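Tryptophane-5-halogenase (Microbispora sp. ATCC PTA-5024, PDB 5UAO) catalyses the FAD-dependent, post-translational formation of 5-chlorotryptophan during biosynthesis of the lanthipeptide NAI-107. Local coordinates at residues 42-47 with 227-232; 46-51 with 55-60; 252-257 with 350-355; 299-304 with 325-330. One frame throughout, in Å; residues are numbered along the deposited sequence.

Contact 1 (42-47 with 227-232). With FAD (flavin-adenine dinucleotide), chain E.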
# COMPACT_ATOMS: atom_id res chain seq x y z
N TYR A 42 15.55 22.12 -12.48
CA TYR A 42 16.65 21.44 -13.20
C TYR A 42 16.49 19.93 -13.18
O TYR A 42 16.68 19.28 -14.23
CB TYR A 42 18.05 21.92 -12.75
CG TYR A 42 18.39 23.27 -13.46
CD1 TYR A 42 18.80 23.29 -14.78
CD2 TYR A 42 18.22 24.49 -12.84
CE1 TYR A 42 19.03 24.48 -15.44
CE2 TYR A 42 18.48 25.68 -13.48
CZ TYR A 42 18.90 25.65 -14.81
OH TYR A 42 19.19 26.80 -15.49
N LEU A 43 16.08 19.36 -12.04
CA LEU A 43 15.84 17.96 -12.00
C LEU A 43 14.72 17.55 -12.92
O LEU A 43 14.80 16.51 -13.57
CB LEU A 43 15.62 17.46 -10.57
CG LEU A 43 16.79 17.63 -9.59
CD1 LEU A 43 16.31 17.26 -8.24
CD2 LEU A 43 18.02 16.75 -9.93
N THR A 44 13.65 18.33 -13.01
CA THR A 44 12.58 18.01 -13.91
C THR A 44 13.03 18.09 -15.35
O THR A 44 12.73 17.16 -16.13
CB THR A 44 11.42 19.01 -13.78
OG1 THR A 44 10.97 18.99 -12.44
CG2 THR A 44 10.30 18.65 -14.69
N ALA A 45 13.73 19.16 -15.72
CA ALA A 45 14.18 19.32 -17.11
C ALA A 45 15.16 18.18 -17.54
O ALA A 45 15.04 17.63 -18.63
CB ALA A 45 14.84 20.67 -17.29
N LEU A 46 16.06 17.79 -16.63
CA LEU A 46 17.00 16.71 -16.92
C LEU A 46 16.28 15.36 -17.07
O LEU A 46 16.66 14.57 -17.92
CB LEU A 46 18.07 16.63 -15.83
CG LEU A 46 19.04 17.77 -15.91
CD1 LEU A 46 19.84 17.87 -14.64
CD2 LEU A 46 20.00 17.52 -17.06
N ALA A 47 15.25 15.12 -16.24
CA ALA A 47 14.47 13.89 -16.31
C ALA A 47 13.67 13.80 -17.61
O ALA A 47 13.65 12.70 -18.23
CB ALA A 47 13.55 13.76 -15.13
N PHE A 227 3.05 21.81 -22.77
CA PHE A 227 2.84 21.45 -21.37
C PHE A 227 3.75 22.33 -20.52
O PHE A 227 4.87 22.61 -20.90
CB PHE A 227 3.19 19.97 -21.12
CG PHE A 227 2.64 19.44 -19.82
CD1 PHE A 227 1.34 18.91 -19.74
CD2 PHE A 227 3.40 19.48 -18.67
CE1 PHE A 227 0.82 18.41 -18.55
CE2 PHE A 227 2.91 18.97 -17.47
CZ PHE A 227 1.60 18.46 -17.40
N TYR A 228 3.27 22.70 -19.33
CA TYR A 228 4.06 23.51 -18.40
C TYR A 228 4.32 22.77 -17.08
O TYR A 228 3.38 22.22 -16.47
CB TYR A 228 3.27 24.80 -18.06
CG TYR A 228 2.88 25.60 -19.29
CD1 TYR A 228 1.78 25.23 -20.05
CD2 TYR A 228 3.65 26.66 -19.71
CE1 TYR A 228 1.48 25.91 -21.19
CE2 TYR A 228 3.35 27.35 -20.89
CZ TYR A 228 2.29 27.00 -21.60
OH TYR A 228 1.98 27.73 -22.79
N VAL A 229 5.53 22.88 -16.57
CA VAL A 229 5.82 22.39 -15.21
C VAL A 229 6.00 23.64 -14.31
O VAL A 229 6.78 24.56 -14.62
CB VAL A 229 7.06 21.47 -15.16
CG1 VAL A 229 7.16 20.78 -13.82
CG2 VAL A 229 7.05 20.37 -16.23
N ASP A 230 5.20 23.73 -13.23
CA ASP A 230 5.34 24.81 -12.31
C ASP A 230 6.40 24.50 -11.24
O ASP A 230 6.17 23.71 -10.31
CB ASP A 230 4.01 25.16 -11.66
CG ASP A 230 4.11 26.40 -10.81
OD1 ASP A 230 5.23 26.85 -10.49
OD2 ASP A 230 3.04 26.94 -10.42
N CYS A 231 7.58 25.07 -11.43
CA CYS A 231 8.70 25.01 -10.49
C CYS A 231 8.98 26.42 -9.96
O CYS A 231 10.15 26.79 -9.72
CB CYS A 231 9.93 24.32 -11.15
SG CYS A 231 9.58 22.66 -11.82
N THR A 232 7.93 27.20 -9.68
CA THR A 232 8.16 28.59 -9.31
C THR A 232 8.36 28.81 -7.84
O THR A 232 8.45 29.96 -7.43
CB THR A 232 7.05 29.56 -9.81
OG1 THR A 232 5.79 29.20 -9.27
CG2 THR A 232 6.97 29.51 -11.32
PA FAD E . 13.06 27.67 -5.60
O1A FAD E . 14.46 27.18 -5.23
O2A FAD E . 12.29 28.70 -4.75
O5B FAD E . 13.03 28.11 -7.14
C5B FAD E . 12.02 28.87 -7.76
C4B FAD E . 12.50 29.23 -9.15
O4B FAD E . 11.32 29.78 -9.74
C3B FAD E . 13.60 30.31 -9.28
O3B FAD E . 14.62 29.98 -10.35
C2B FAD E . 12.83 31.57 -9.66
O2B FAD E . 13.59 32.59 -10.42
C1B FAD E . 11.68 30.96 -10.46
N9A FAD E . 10.54 31.89 -10.58
C8A FAD E . 9.68 32.27 -9.58
N7A FAD E . 8.75 33.12 -10.08
C5A FAD E . 9.04 33.31 -11.39
C6A FAD E . 8.50 34.14 -12.46
N6A FAD E . 7.41 34.93 -12.21
N1A FAD E . 9.06 34.04 -13.66
C2A FAD E . 10.11 33.24 -13.92
N3A FAD E . 10.67 32.48 -12.98
C4A FAD E . 10.18 32.49 -11.72
N1 FAD E . 15.03 19.68 0.86
C2 FAD E . 15.85 18.58 1.03
O2 FAD E . 15.76 17.59 0.24
N3 FAD E . 16.77 18.53 2.03
C4 FAD E . 16.96 19.53 2.91
O4 FAD E . 17.83 19.38 3.82
C4X FAD E . 16.09 20.75 2.77
N5 FAD E . 16.14 21.80 3.64
C5X FAD E . 15.35 22.90 3.50
C6 FAD E . 15.45 23.93 4.42
C7 FAD E . 14.64 25.05 4.33
C7M FAD E . 14.74 26.20 5.29
C8 FAD E . 13.70 25.18 3.22
C8M FAD E . 12.83 26.41 3.13
C9 FAD E . 13.59 24.14 2.30
C9A FAD E . 14.36 22.98 2.39
N10 FAD E . 14.23 21.89 1.45
C10 FAD E . 15.10 20.77 1.66
C1' FAD E . 13.36 21.86 0.23
C2' FAD E . 14.40 22.15 -0.95
O2' FAD E . 15.04 23.34 -0.50
C3' FAD E . 14.23 22.72 -2.41
O3' FAD E . 15.37 23.28 -3.16
C4' FAD E . 13.60 24.08 -2.30
O4' FAD E . 13.22 24.37 -0.92
C5' FAD E . 12.55 24.12 -3.41
O5' FAD E . 13.16 24.20 -4.66
P FAD E . 12.22 24.90 -5.80
O1P FAD E . 10.85 24.36 -5.72
O2P FAD E . 13.03 24.62 -7.06
O3P FAD E . 11.99 26.43 -5.52

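Contact 2 (46-51 with 55-60)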
# COMPACT_ATOMS: atom_id res chain seq x y z
N LEU A 46 16.06 17.79 -16.63
CA LEU A 46 17.00 16.71 -16.92
C LEU A 46 16.28 15.36 -17.07
O LEU A 46 16.66 14.57 -17.92
CB LEU A 46 18.07 16.63 -15.83
CG LEU A 46 19.04 17.77 -15.91
CD1 LEU A 46 19.84 17.87 -14.64
CD2 LEU A 46 20.00 17.52 -17.06
N ALA A 47 15.25 15.12 -16.24
CA ALA A 47 14.47 13.89 -16.31
C ALA A 47 13.67 13.80 -17.61
O ALA A 47 13.65 12.70 -18.23
CB ALA A 47 13.55 13.76 -15.13
N LEU A 48 13.05 14.93 -18.04
CA LEU A 48 12.33 14.95 -19.28
C LEU A 48 13.22 14.65 -20.49
O LEU A 48 12.85 13.86 -21.36
CB LEU A 48 11.61 16.27 -19.52
CG LEU A 48 10.39 16.49 -18.65
CD1 LEU A 48 10.12 18.01 -18.61
CD2 LEU A 48 9.19 15.74 -19.17
N LYS A 49 14.33 15.33 -20.57
CA LYS A 49 15.24 15.12 -21.66
C LYS A 49 15.91 13.70 -21.62
O LYS A 49 16.17 13.16 -22.67
CB LYS A 49 16.28 16.25 -21.65
CG LYS A 49 16.91 16.57 -23.00
CD LYS A 49 15.89 17.11 -24.01
CE LYS A 49 16.57 17.34 -25.34
NZ LYS A 49 15.55 17.41 -26.41
N ALA A 50 16.14 13.11 -20.44
CA ALA A 50 16.76 11.77 -20.33
C ALA A 50 15.81 10.72 -20.81
O ALA A 50 16.20 9.81 -21.52
CB ALA A 50 17.10 11.43 -18.89
N LYS A 51 14.55 10.82 -20.42
CA LYS A 51 13.61 9.75 -20.70
C LYS A 51 12.77 9.97 -21.94
O LYS A 51 12.24 8.98 -22.44
CB LYS A 51 12.72 9.48 -19.52
CG LYS A 51 13.44 9.09 -18.24
CD LYS A 51 14.21 7.79 -18.33
CE LYS A 51 14.92 7.60 -17.02
NZ LYS A 51 15.94 6.55 -17.03
N LEU A 55 11.52 15.31 -26.84
CA LEU A 55 10.86 16.54 -26.46
C LEU A 55 11.76 17.74 -26.60
O LEU A 55 12.95 17.69 -26.35
CB LEU A 55 10.39 16.49 -25.04
CG LEU A 55 9.30 15.51 -24.77
CD1 LEU A 55 8.97 15.61 -23.28
CD2 LEU A 55 8.13 15.78 -25.68
N ASP A 56 11.18 18.85 -27.01
CA ASP A 56 11.89 20.09 -26.87
C ASP A 56 11.62 20.66 -25.46
O ASP A 56 10.50 21.03 -25.16
CB ASP A 56 11.48 21.05 -27.96
CG ASP A 56 12.20 22.35 -27.83
OD1 ASP A 56 13.43 22.31 -27.67
OD2 ASP A 56 11.56 23.42 -27.79
N VAL A 57 12.63 20.71 -24.61
CA VAL A 57 12.43 21.07 -23.22
C VAL A 57 13.16 22.38 -22.97
O VAL A 57 14.36 22.50 -23.20
CB VAL A 57 12.98 19.98 -22.31
CG1 VAL A 57 12.92 20.41 -20.85
CG2 VAL A 57 12.22 18.67 -22.51
N ALA A 58 12.43 23.37 -22.48
CA ALA A 58 12.95 24.71 -22.23
C ALA A 58 12.83 24.97 -20.74
O ALA A 58 11.80 24.62 -20.16
CB ALA A 58 12.12 25.73 -23.00
N LEU A 59 13.86 25.52 -20.12
CA LEU A 59 13.79 25.97 -18.77
C LEU A 59 13.78 27.51 -18.75
O LEU A 59 14.73 28.12 -19.24
CB LEU A 59 14.97 25.39 -17.94
CG LEU A 59 14.82 25.61 -16.42
CD1 LEU A 59 15.35 24.47 -15.56
CD2 LEU A 59 15.46 26.92 -15.97
N VAL A 60 12.74 28.09 -18.10
CA VAL A 60 12.52 29.53 -17.96
C VAL A 60 12.77 29.98 -16.51
O VAL A 60 12.23 29.43 -15.57
CB VAL A 60 11.07 29.92 -18.33
CG1 VAL A 60 10.80 31.44 -18.19
CG2 VAL A 60 10.66 29.40 -19.72
O HOH W 1 15.22 20.36 -25.74

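Contact 3 (252-257 with 350-355). With FAD (flavin-adenine dinucleotide), chain E.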
# COMPACT_ATOMS: atom_id res chain seq x y z
N SER A 252 -1.65 23.00 11.98
CA SER A 252 -2.07 22.37 13.23
C SER A 252 -0.98 21.39 13.74
O SER A 252 -0.90 21.10 14.93
CB SER A 252 -3.38 21.66 13.05
OG SER A 252 -3.34 20.49 12.25
N SER A 253 -0.15 20.88 12.85
CA SER A 253 0.90 19.93 13.28
C SER A 253 2.30 20.51 13.25
O SER A 253 3.16 20.11 14.03
CB SER A 253 0.93 18.75 12.38
OG SER A 253 -0.25 17.97 12.48
N LEU A 254 2.56 21.41 12.31
CA LEU A 254 3.90 21.85 12.02
C LEU A 254 3.84 23.39 12.12
O LEU A 254 3.23 24.06 11.29
CB LEU A 254 4.32 21.28 10.65
CG LEU A 254 4.28 19.74 10.54
CD1 LEU A 254 4.66 19.26 9.15
CD2 LEU A 254 5.35 19.17 11.48
N PHE A 255 4.38 23.91 13.21
CA PHE A 255 4.22 25.31 13.61
C PHE A 255 5.39 26.23 13.20
O PHE A 255 5.33 27.43 13.42
CB PHE A 255 4.29 25.42 15.15
CG PHE A 255 3.34 24.63 15.92
CD1 PHE A 255 2.13 24.20 15.40
CD2 PHE A 255 3.61 24.40 17.26
CE1 PHE A 255 1.20 23.52 16.20
CE2 PHE A 255 2.70 23.72 18.07
CZ PHE A 255 1.50 23.27 17.54
N THR A 256 6.54 25.67 12.80
CA THR A 256 7.67 26.54 12.44
C THR A 256 7.48 27.19 11.07
O THR A 256 6.83 26.62 10.23
CB THR A 256 8.98 25.75 12.43
OG1 THR A 256 8.87 24.64 11.55
CG2 THR A 256 9.28 25.24 13.83
N ASP A 257 8.09 28.35 10.82
CA ASP A 257 7.89 29.05 9.58
C ASP A 257 9.06 29.86 9.09
O ASP A 257 8.91 30.64 8.13
CB ASP A 257 6.69 30.01 9.73
CG ASP A 257 6.86 30.98 10.90
OD1 ASP A 257 7.80 30.88 11.72
OD2 ASP A 257 6.04 31.89 10.98
N PHE A 350 5.44 21.66 0.88
CA PHE A 350 6.71 21.85 1.64
C PHE A 350 6.48 21.40 3.06
O PHE A 350 5.42 21.65 3.59
CB PHE A 350 7.10 23.33 1.72
CG PHE A 350 8.32 23.60 2.58
CD1 PHE A 350 9.58 23.52 2.03
CD2 PHE A 350 8.21 23.84 3.93
CE1 PHE A 350 10.70 23.73 2.80
CE2 PHE A 350 9.33 24.02 4.71
CZ PHE A 350 10.57 23.95 4.15
N VAL A 351 7.42 20.68 3.63
CA VAL A 351 7.49 20.52 5.11
C VAL A 351 8.92 20.86 5.52
O VAL A 351 9.87 20.82 4.70
CB VAL A 351 7.19 19.10 5.57
CG1 VAL A 351 5.76 18.73 5.28
CG2 VAL A 351 8.17 18.10 4.94
N GLU A 352 9.09 21.19 6.79
CA GLU A 352 10.40 21.58 7.31
C GLU A 352 11.35 20.41 7.11
O GLU A 352 10.90 19.24 6.97
CB GLU A 352 10.32 21.95 8.76
CG GLU A 352 9.84 20.88 9.71
CD GLU A 352 9.39 21.49 11.01
OE1 GLU A 352 10.20 21.87 11.87
OE2 GLU A 352 8.18 21.64 11.17
N PRO A 353 12.62 20.72 6.98
CA PRO A 353 13.54 19.68 6.58
C PRO A 353 13.97 18.77 7.67
O PRO A 353 15.06 18.18 7.60
CB PRO A 353 14.73 20.49 6.04
CG PRO A 353 14.70 21.69 6.97
CD PRO A 353 13.27 22.04 6.99
N LEU A 354 13.12 18.49 8.65
CA LEU A 354 13.54 17.57 9.74
C LEU A 354 13.91 16.09 9.31
O LEU A 354 14.67 15.32 9.96
CB LEU A 354 12.45 17.64 10.80
CG LEU A 354 12.69 17.17 12.22
CD1 LEU A 354 13.93 17.72 12.86
CD2 LEU A 354 11.45 17.61 13.00
N GLU A 355 13.32 15.64 8.24
CA GLU A 355 13.65 14.27 7.70
C GLU A 355 14.18 14.27 6.26
O GLU A 355 14.17 13.23 5.57
CB GLU A 355 12.40 13.39 7.82
CG GLU A 355 12.11 13.00 9.25
CD GLU A 355 13.00 11.88 9.77
OE1 GLU A 355 13.82 11.35 8.96
OE2 GLU A 355 12.96 11.60 10.99
PA FAD E . 13.06 27.67 -5.60
O1A FAD E . 14.46 27.18 -5.23
O2A FAD E . 12.29 28.70 -4.75
O5B FAD E . 13.03 28.11 -7.14
C5B FAD E . 12.02 28.87 -7.76
C4B FAD E . 12.50 29.23 -9.15
O4B FAD E . 11.32 29.78 -9.74
C3B FAD E . 13.60 30.31 -9.28
O3B FAD E . 14.62 29.98 -10.35
C2B FAD E . 12.83 31.57 -9.66
O2B FAD E . 13.59 32.59 -10.42
C1B FAD E . 11.68 30.96 -10.46
N9A FAD E . 10.54 31.89 -10.58
C8A FAD E . 9.68 32.27 -9.58
N7A FAD E . 8.75 33.12 -10.08
C5A FAD E . 9.04 33.31 -11.39
C6A FAD E . 8.50 34.14 -12.46
N6A FAD E . 7.41 34.93 -12.21
N1A FAD E . 9.06 34.04 -13.66
C2A FAD E . 10.11 33.24 -13.92
N3A FAD E . 10.67 32.48 -12.98
C4A FAD E . 10.18 32.49 -11.72
N1 FAD E . 15.03 19.68 0.86
C2 FAD E . 15.85 18.58 1.03
O2 FAD E . 15.76 17.59 0.24
N3 FAD E . 16.77 18.53 2.03
C4 FAD E . 16.96 19.53 2.91
O4 FAD E . 17.83 19.38 3.82
C4X FAD E . 16.09 20.75 2.77
N5 FAD E . 16.14 21.80 3.64
C5X FAD E . 15.35 22.90 3.50
C6 FAD E . 15.45 23.93 4.42
C7 FAD E . 14.64 25.05 4.33
C7M FAD E . 14.74 26.20 5.29
C8 FAD E . 13.70 25.18 3.22
C8M FAD E . 12.83 26.41 3.13
C9 FAD E . 13.59 24.14 2.30
C9A FAD E . 14.36 22.98 2.39
N10 FAD E . 14.23 21.89 1.45
C10 FAD E . 15.10 20.77 1.66
C1' FAD E . 13.36 21.86 0.23
C2' FAD E . 14.40 22.15 -0.95
O2' FAD E . 15.04 23.34 -0.50
C3' FAD E . 14.23 22.72 -2.41
O3' FAD E . 15.37 23.28 -3.16
C4' FAD E . 13.60 24.08 -2.30
O4' FAD E . 13.22 24.37 -0.92
C5' FAD E . 12.55 24.12 -3.41
O5' FAD E . 13.16 24.20 -4.66
P FAD E . 12.22 24.90 -5.80
O1P FAD E . 10.85 24.36 -5.72
O2P FAD E . 13.03 24.62 -7.06
O3P FAD E . 11.99 26.43 -5.52

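Contact 4 (299-304 with 325-330)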
# COMPACT_ATOMS: atom_id res chain seq x y z
N PHE A 299 12.62 27.79 13.25
CA PHE A 299 11.89 28.30 14.45
C PHE A 299 10.47 28.74 14.09
O PHE A 299 10.18 29.00 12.91
CB PHE A 299 12.66 29.48 15.12
CG PHE A 299 12.89 30.68 14.27
CD1 PHE A 299 13.96 30.72 13.37
CD2 PHE A 299 12.14 31.81 14.40
CE1 PHE A 299 14.20 31.86 12.62
CE2 PHE A 299 12.33 32.94 13.61
CZ PHE A 299 13.38 32.98 12.72
N SER A 300 9.61 28.88 15.12
CA SER A 300 8.33 29.60 15.03
C SER A 300 8.51 31.07 15.26
O SER A 300 8.88 31.50 16.39
CB SER A 300 7.37 29.13 16.11
OG SER A 300 6.27 30.06 16.09
N SER A 301 8.24 31.87 14.24
CA SER A 301 8.40 33.32 14.36
C SER A 301 7.38 33.89 15.41
O SER A 301 7.60 34.94 16.01
CB SER A 301 8.27 34.02 13.01
OG SER A 301 6.96 33.88 12.55
N ALA A 302 6.32 33.13 15.69
CA ALA A 302 5.38 33.55 16.73
C ALA A 302 6.03 33.45 18.11
O ALA A 302 5.62 34.14 19.06
CB ALA A 302 4.13 32.69 16.65
N ALA A 303 7.08 32.62 18.21
CA ALA A 303 7.69 32.31 19.53
C ALA A 303 8.96 33.08 19.78
O ALA A 303 9.30 33.25 20.92
CB ALA A 303 7.96 30.81 19.67
N ILE A 304 9.64 33.56 18.75
CA ILE A 304 10.92 34.22 18.91
C ILE A 304 11.15 35.14 17.72
O ILE A 304 10.85 34.79 16.60
CB ILE A 304 12.09 33.16 19.04
CG1 ILE A 304 13.44 33.83 19.34
CG2 ILE A 304 12.27 32.33 17.78
CD1 ILE A 304 14.49 32.87 19.94
N LEU A 325 17.98 34.75 6.30
CA LEU A 325 16.70 34.40 6.92
C LEU A 325 15.77 33.89 5.79
O LEU A 325 15.56 34.58 4.80
CB LEU A 325 16.07 35.62 7.54
CG LEU A 325 14.64 35.44 8.10
CD1 LEU A 325 14.60 34.57 9.34
CD2 LEU A 325 14.14 36.85 8.40
N VAL A 326 15.24 32.70 5.93
CA VAL A 326 14.38 32.10 4.92
C VAL A 326 13.00 31.85 5.57
O VAL A 326 12.95 31.31 6.64
CB VAL A 326 15.02 30.77 4.49
CG1 VAL A 326 14.09 29.97 3.60
CG2 VAL A 326 16.34 31.03 3.77
N ARG A 327 11.89 32.16 4.88
CA ARG A 327 10.54 31.95 5.43
C ARG A 327 9.85 30.87 4.63
O ARG A 327 10.20 30.60 3.46
CB ARG A 327 9.73 33.26 5.38
CG ARG A 327 10.41 34.41 6.07
CD ARG A 327 9.40 35.43 6.51
NE ARG A 327 10.05 36.47 7.31
CZ ARG A 327 10.07 36.54 8.63
NH1 ARG A 327 9.43 35.67 9.40
NH2 ARG A 327 10.71 37.57 9.18
N PHE A 328 8.94 30.19 5.24
CA PHE A 328 8.26 29.08 4.55
C PHE A 328 6.94 28.79 5.17
O PHE A 328 6.63 29.31 6.24
CB PHE A 328 9.12 27.81 4.53
CG PHE A 328 9.51 27.30 5.90
CD1 PHE A 328 8.61 26.51 6.63
CD2 PHE A 328 10.72 27.61 6.47
CE1 PHE A 328 8.96 26.00 7.87
CE2 PHE A 328 11.09 27.09 7.70
CZ PHE A 328 10.18 26.33 8.41
N ARG A 329 6.15 27.93 4.51
CA ARG A 329 4.92 27.45 5.12
C ARG A 329 4.75 25.98 4.82
O ARG A 329 5.18 25.48 3.77
CB ARG A 329 3.75 28.26 4.65
CG ARG A 329 3.49 28.16 3.14
CD ARG A 329 2.13 28.82 2.81
NE ARG A 329 1.83 28.70 1.40
CZ ARG A 329 0.71 29.13 0.83
NH1 ARG A 329 -0.27 29.68 1.54
NH2 ARG A 329 0.55 28.96 -0.45
N SER A 330 4.22 25.25 5.79
CA SER A 330 4.09 23.80 5.71
C SER A 330 2.70 23.47 5.26
O SER A 330 1.71 23.91 5.87
CB SER A 330 4.36 23.11 7.07
OG SER A 330 5.72 23.27 7.43

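Contact 1 (42-47 with 227-232)
Thr-44 meets Val-229 and Cys-231 where the helix that follows the first strand of the nucleotide-binding fold lies against the sheet. Ahead of it, Tyr-42 turns away to bond Glu-61 through its OH and Leu-43 packs on Leu-185; Thr-44 is the residue of 42-47 that touches the strand segment. Its side chain is split between two neighbours. The methyl CG2, anti to the backbone N, runs tip to tip into the isopropyl group of Val-229, with CG2 of Thr-44 3.9 Å from CG1 of Val-229 and 4.0 Å from CG2 of the same valine. OG1 of Thr-44 lies 4.0 Å from SG of Cys-231, a van der Waals approach, while the hydroxyl is hydrogen-bonded to O of Ala-40 one helical turn back. This buried polar atom is thus satisfied within its own helix. The glycines Gly-36, Gly-38 and Gly-41 just before are spaced as in a Rossmann-type GxGxxG motif, and strand 227-230 runs parallel beside strand 31-35. Past the strand end the chain reaches FAD: O of Cys-231 lies 3.2 Å from O4B of FAD, and O of Thr-232 3.4 Å from its C8A. An Asx turn shapes this exit, OD1 of Asp-230 accepting from N of Thr-232 at 2.8 Å and from its OG1 at 2.7 Å. Farther along the helix, Ala-47 packs on Val-366 of helix 358-372, which Thr-44 also touches.

Contact 2 (46-51 with 55-60)
Leu-48 packs onto Val-57 and Leu-55 with its side chain, while the adjacent Lys-49 reaches round to the backbone of Leu-55. CB of Leu-48 lies 3.9 Å from CG2 of Val-57, the valine methyl that stands anti to its own carbonyl carbon. Farther out, the two leucines cross obliquely, and CD2 of Leu-48 comes within 4.1 Å of CD1 of Leu-55. Lys-49 starts off to one side of this apolar patch. Its chain bends at CB-CG (chi2 64°) and is otherwise extended, which carries the amine back to the start of the strand. There NZ of Lys-49 donates to O of Leu-55 at 2.6 Å, nearly in line with the carbonyl at a C=O...N angle of 166°. The same amine is hydrogen-bonded to O of Pro-53 in the short connection, and it donates to a water at 3.0 Å from NZ of Lys-49. That water also accepts from N of Val-57, at 2.8 Å. Together these elements form the right-handed beta-alpha-beta crossover of strand 31-35, helix 39-51 and strand 56-61, here at the short connection between helix and second strand. Asp-56 faces away and forms a salt bridge with Arg-195. The lysine charge is therefore met by backbone carbonyl oxygens and water and not by a direct carboxylate contact, so the polar grip tethers the helix end to the chain entering the strand, beside a purely apolar seam.

Contact 3 (252-257 with 350-355)
Leu-254 and Thr-256 meet Val-351 and Glu-352 in the flavin-dependent tryptophan halogenase fold, where the loop before strand 258-264 backs the segment that passes the isoalloxazine ring of FAD. The apolar part is small: CD1 of Leu-254 comes within 4.1 Å of CG1 of Val-351, the two side chains crossing at a slant. The remaining contact across the segments centres on the carboxylate of Glu-352. Its chain starts with CG between the backbone N and the carbonyl carbon (chi1 60°) and then runs extended, meeting Thr-256 at about a right angle. OG1 of Thr-256 is equally near both carboxylate oxygens, 3.1 Å from OE1 and from OE2 of Glu-352; its bond to OE1 is weak, and the choice between the two is not settled. OH of Tyr-405 on helix 383-406 and NE1 of Trp-283 also bond to OE1, so this buried oxygen has two firmer partners besides Thr-256. Against OE2 of Glu-352 lies the other leucine methyl, CD2 of Leu-254, in a van der Waals approach of 3.8 Å. Cofactor contact belongs to the neighbours of Glu-352. Phe-350 is part of the FAD pocket and also meets Phe-234 edge-to-face. Pro-353, which packs on Trp-283 and Trp-285, reaches the flavin with its ring carbons: CB of Pro-353 lies 3.1 Å from N5 of FAD, and CG of the same proline 3.5 Å from C6.

Contact 4 (299-304 with 325-330)
The Phe-299 ring receives Leu-325 at its edge, close to the ring plane: CZ of Phe-299 is 3.9 Å from CD1 of Leu-325. The two side chains cross at about a right angle, and CD1 is the methyl that meets the far end of the ring. In Phe-299 CG is flanked on both sides by backbone atoms, N and C (chi1 60°), and the ring, rather than the CB, carries the phenylalanine across to the other segment. The second flat group, the guanidinium of Arg-327, is likewise approached at its edge and near its plane, here by CB of Ser-301, which lies 4.1 Å from NH1 of Arg-327. The arginine chain is extended from CG to NE and reaches alongside the loop. Ser-301 uses its hydroxyl elsewhere, in a hydrogen bond with OD2 of Asp-257. No hydrogen bond joins the two segments: this is van der Waals packing, a partly buried contact at the edge of the second sheet. Within 299-304 the backbone turns back on itself, with N of Ala-303 bonded to O of Ser-300 at 2.8 Å. Strands 293-299 and 324-327 flank strand 258-264 in an antiparallel region of that sheet, and Phe-299 and Leu-325 bridge across it by both packing on Val-260. Helix 306-316 covers the same surface, its Pro-306 touching Phe-299 and Arg-327 and its Ala-309 touching Phe-299.

Contacts 1 and 2 share helix 39-51 and press overlapping parts of it onto one sheet: contact 1 is entirely buried and mostly apolar, whereas contact 2, nearer the helix end, adds a charged amine and a water. Tyr-42 and Ala-45 pack on Leu-59 to join them. Contact 4 lies at strands of the other sheet, and contact 3 joins the loop before strand 258-264 to the segment between strand 349-350 and helix 358-372. Asp-257 ties these two through Ser-301 and the backbone of Phe-328. Contact 3 is buried and polar at its centre, contact 4 partly exposed and without cross-segment hydrogen bonds. FAD is touched at its adenosine part by contact 1 and at its flavin by contact 3.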